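Local coordinates for IMC sub-compartment protein ISP3 (Toxoplasma gondii, PDB 4CHJ), which adopts a pleckstrin homology fold and belongs to the inner membrane complex sub-compartment proteins, a group critical for replication of the parasite, at residues 33-36 against 37-40. Sequence-based numbering, arbitrary orientation.
Sequences EAFD and NWMN
Four successive i to i+4 hydrogen bonds join Glu33-Asp36 to Asn37-Asn40, making one continuous stretch of alpha helix. The amide N of Met39 lies 2.7 Å from Phe35 O, the shortest of the four. Trp38 N reaches Ala34 O at 2.9 Å, with an N-H...O angle of 165°. Asn37 N to Glu33 O and Asn40 N to Asp36 O complete the set.

The side-chain contact centres on Phe35. Its ring swings along the helix toward the next turn because CG is anti to the backbone N (chi1 -175°). In Trp38 and Met39 CG is likewise anti to the backbone N, and both side chains come up against Phe35. Phe35 CE1 meets Trp38 CE3 at 4.1 Å. The phenyl and the six-membered indole ring meet obliquely, their planes at 34° and centroids 5.8 Å apart. Met39 runs beside Phe35 in the same direction. Its SD comes 4.2 Å from Phe35 CZ, an oblique Met-aromatic contact.

Trp38 also meets the ring of Tyr42. On helix 131-149, Trp38 touches Asp133 and Cys136, Phe35 touches Phe140, and Ala34 touches Thr132. Asp36 has a weak, long ion pair with Lys32.

The chemistry is thus divided: the four main-chain bonds pair the carbonyls of 33-36 with the N-H groups of 37-40, while dispersion and sulfur-aromatic contacts link side chains on a mostly apolar side of helix 32-44 that packs on helix 131-149 of the pleckstrin homology fold.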
ATOM      1  N   GLU A  33       4.753   4.004  17.346  1.00 53.71           N
ATOM      2  CA  GLU A  33       4.159   5.330  17.386  1.00 59.91           C
ATOM      3  C   GLU A  33       3.917   5.846  15.984  1.00 61.66           C
ATOM      4  O   GLU A  33       2.889   6.455  15.710  1.00 53.12           O
ATOM      5  CB  GLU A  33       5.057   6.309  18.136  1.00 70.41           C
ATOM      6  CG  GLU A  33       5.063   6.118  19.641  1.00 80.35           C
ATOM      7  CD  GLU A  33       3.755   6.513  20.293  1.00 91.10           C
ATOM      8  OE1 GLU A  33       2.865   5.652  20.415  1.00 98.85           O
ATOM      9  OE2 GLU A  33       3.623   7.686  20.695  1.00 80.14           O
ATOM     10  N   ALA A  34       4.880   5.615  15.103  1.00 56.06           N
ATOM     11  CA  ALA A  34       4.736   6.029  13.723  1.00 56.41           C
ATOM     12  C   ALA A  34       3.596   5.299  13.045  1.00 50.79           C
ATOM     13  O   ALA A  34       2.774   5.917  12.389  1.00 55.54           O
ATOM     14  CB  ALA A  34       6.030   5.800  12.971  1.00 60.49           C
ATOM     15  N   PHE A  35       3.515   3.990  13.249  1.00 51.68           N
ATOM     16  CA  PHE A  35       2.391   3.206  12.707  1.00 53.61           C
ATOM     17  C   PHE A  35       1.042   3.697  13.218  1.00 54.83           C
ATOM     18  O   PHE A  35       0.067   3.790  12.446  1.00 54.52           O
ATOM     19  CB  PHE A  35       2.541   1.693  12.989  1.00 55.21           C
ATOM     20  CG  PHE A  35       1.462   0.865  12.349  1.00 53.34           C
ATOM     21  CD1 PHE A  35       1.544   0.515  11.015  1.00 60.40           C
ATOM     22  CD2 PHE A  35       0.313   0.559  13.039  1.00 53.50           C
ATOM     23  CE1 PHE A  35       0.520  -0.171  10.396  1.00 55.93           C
ATOM     24  CE2 PHE A  35      -0.707  -0.145  12.431  1.00 51.44           C
ATOM     25  CZ  PHE A  35      -0.606  -0.504  11.106  1.00 54.83           C
ATOM     26  N   ASP A  36       0.975   3.983  14.522  1.00 61.21           N
ATOM     27  CA  ASP A  36      -0.284   4.389  15.162  1.00 56.06           C
ATOM     28  C   ASP A  36      -0.780   5.715  14.601  1.00 55.46           C
ATOM     29  O   ASP A  36      -1.991   5.904  14.383  1.00 56.19           O
ATOM     30  CB  ASP A  36      -0.090   4.533  16.679  1.00 67.83           C
ATOM     31  CG  ASP A  36       0.005   3.207  17.390  1.00 63.50           C
ATOM     32  OD1 ASP A  36      -0.334   2.165  16.791  1.00 61.81           O
ATOM     33  OD2 ASP A  36       0.420   3.215  18.569  1.00 78.26           O
ATOM     34  N   ASN A  37       0.155   6.650  14.417  1.00 54.52           N
ATOM     35  CA  ASN A  37      -0.137   7.906  13.708  1.00 62.67           C
ATOM     36  C   ASN A  37      -0.597   7.674  12.238  1.00 58.03           C
ATOM     37  O   ASN A  37      -1.676   8.105  11.835  1.00 58.22           O
ATOM     38  CB  ASN A  37       1.091   8.812  13.717  1.00 65.24           C
ATOM     39  CG  ASN A  37       0.837  10.135  13.008  1.00 79.75           C
ATOM     40  OD1 ASN A  37      -0.053  10.897  13.396  1.00 92.64           O
ATOM     41  ND2 ASN A  37       1.599  10.402  11.945  1.00 80.22           N
ATOM     42  N   TRP A  38       0.237   6.998  11.455  1.00 49.68           N
ATOM     43  CA  TRP A  38      -0.161   6.564  10.140  1.00 48.46           C
ATOM     44  C   TRP A  38      -1.605   6.018  10.185  1.00 49.55           C
ATOM     45  O   TRP A  38      -2.507   6.537   9.499  1.00 47.94           O
ATOM     46  CB  TRP A  38       0.826   5.520   9.603  1.00 53.15           C
ATOM     47  CG  TRP A  38       0.566   5.180   8.187  1.00 53.74           C
ATOM     48  CD1 TRP A  38       0.976   5.874   7.088  1.00 55.49           C
ATOM     49  CD2 TRP A  38      -0.245   4.127   7.718  1.00 51.71           C
ATOM     50  NE1 TRP A  38       0.481   5.302   5.957  1.00 56.36           N
ATOM     51  CE2 TRP A  38      -0.283   4.224   6.316  1.00 58.93           C
ATOM     52  CE3 TRP A  38      -0.935   3.088   8.344  1.00 56.57           C
ATOM     53  CZ2 TRP A  38      -0.973   3.311   5.526  1.00 56.35           C
ATOM     54  CZ3 TRP A  38      -1.626   2.194   7.566  1.00 57.52           C
ATOM     55  CH2 TRP A  38      -1.644   2.311   6.165  1.00 60.15           C
ATOM     56  N   MET A  39      -1.853   5.051  11.052  1.00 49.45           N
ATOM     57  CA  MET A  39      -3.141   4.371  11.065  1.00 49.93           C
ATOM     58  C   MET A  39      -4.303   5.320  11.338  1.00 49.68           C
ATOM     59  O   MET A  39      -5.368   5.184  10.751  1.00 61.85           O
ATOM     60  CB  MET A  39      -3.136   3.247  12.095  1.00 51.77           C
ATOM     61  CG  MET A  39      -4.350   2.341  12.017  1.00 59.99           C
ATOM     62  SD  MET A  39      -4.332   1.291  10.555  1.00 66.96           S
ATOM     63  CE  MET A  39      -6.027   0.729  10.544  1.00 70.38           C
ATOM     64  N   ASN A  40      -4.098   6.272  12.236  1.00 59.01           N
ATOM     65  CA  ASN A  40      -5.139   7.241  12.588  1.00 61.43           C
ATOM     66  C   ASN A  40      -5.482   8.158  11.451  1.00 53.61           C
ATOM     67  O   ASN A  40      -6.653   8.364  11.152  1.00 57.46           O
ATOM     68  CB  ASN A  40      -4.706   8.090  13.786  1.00 69.82           C
ATOM     69  CG  ASN A  40      -5.017   7.417  15.106  1.00 84.93           C
ATOM     70  OD1 ASN A  40      -6.115   6.859  15.295  1.00 87.02           O
ATOM     71  ND2 ASN A  40      -4.046   7.424  16.021  1.00 84.36           N
TER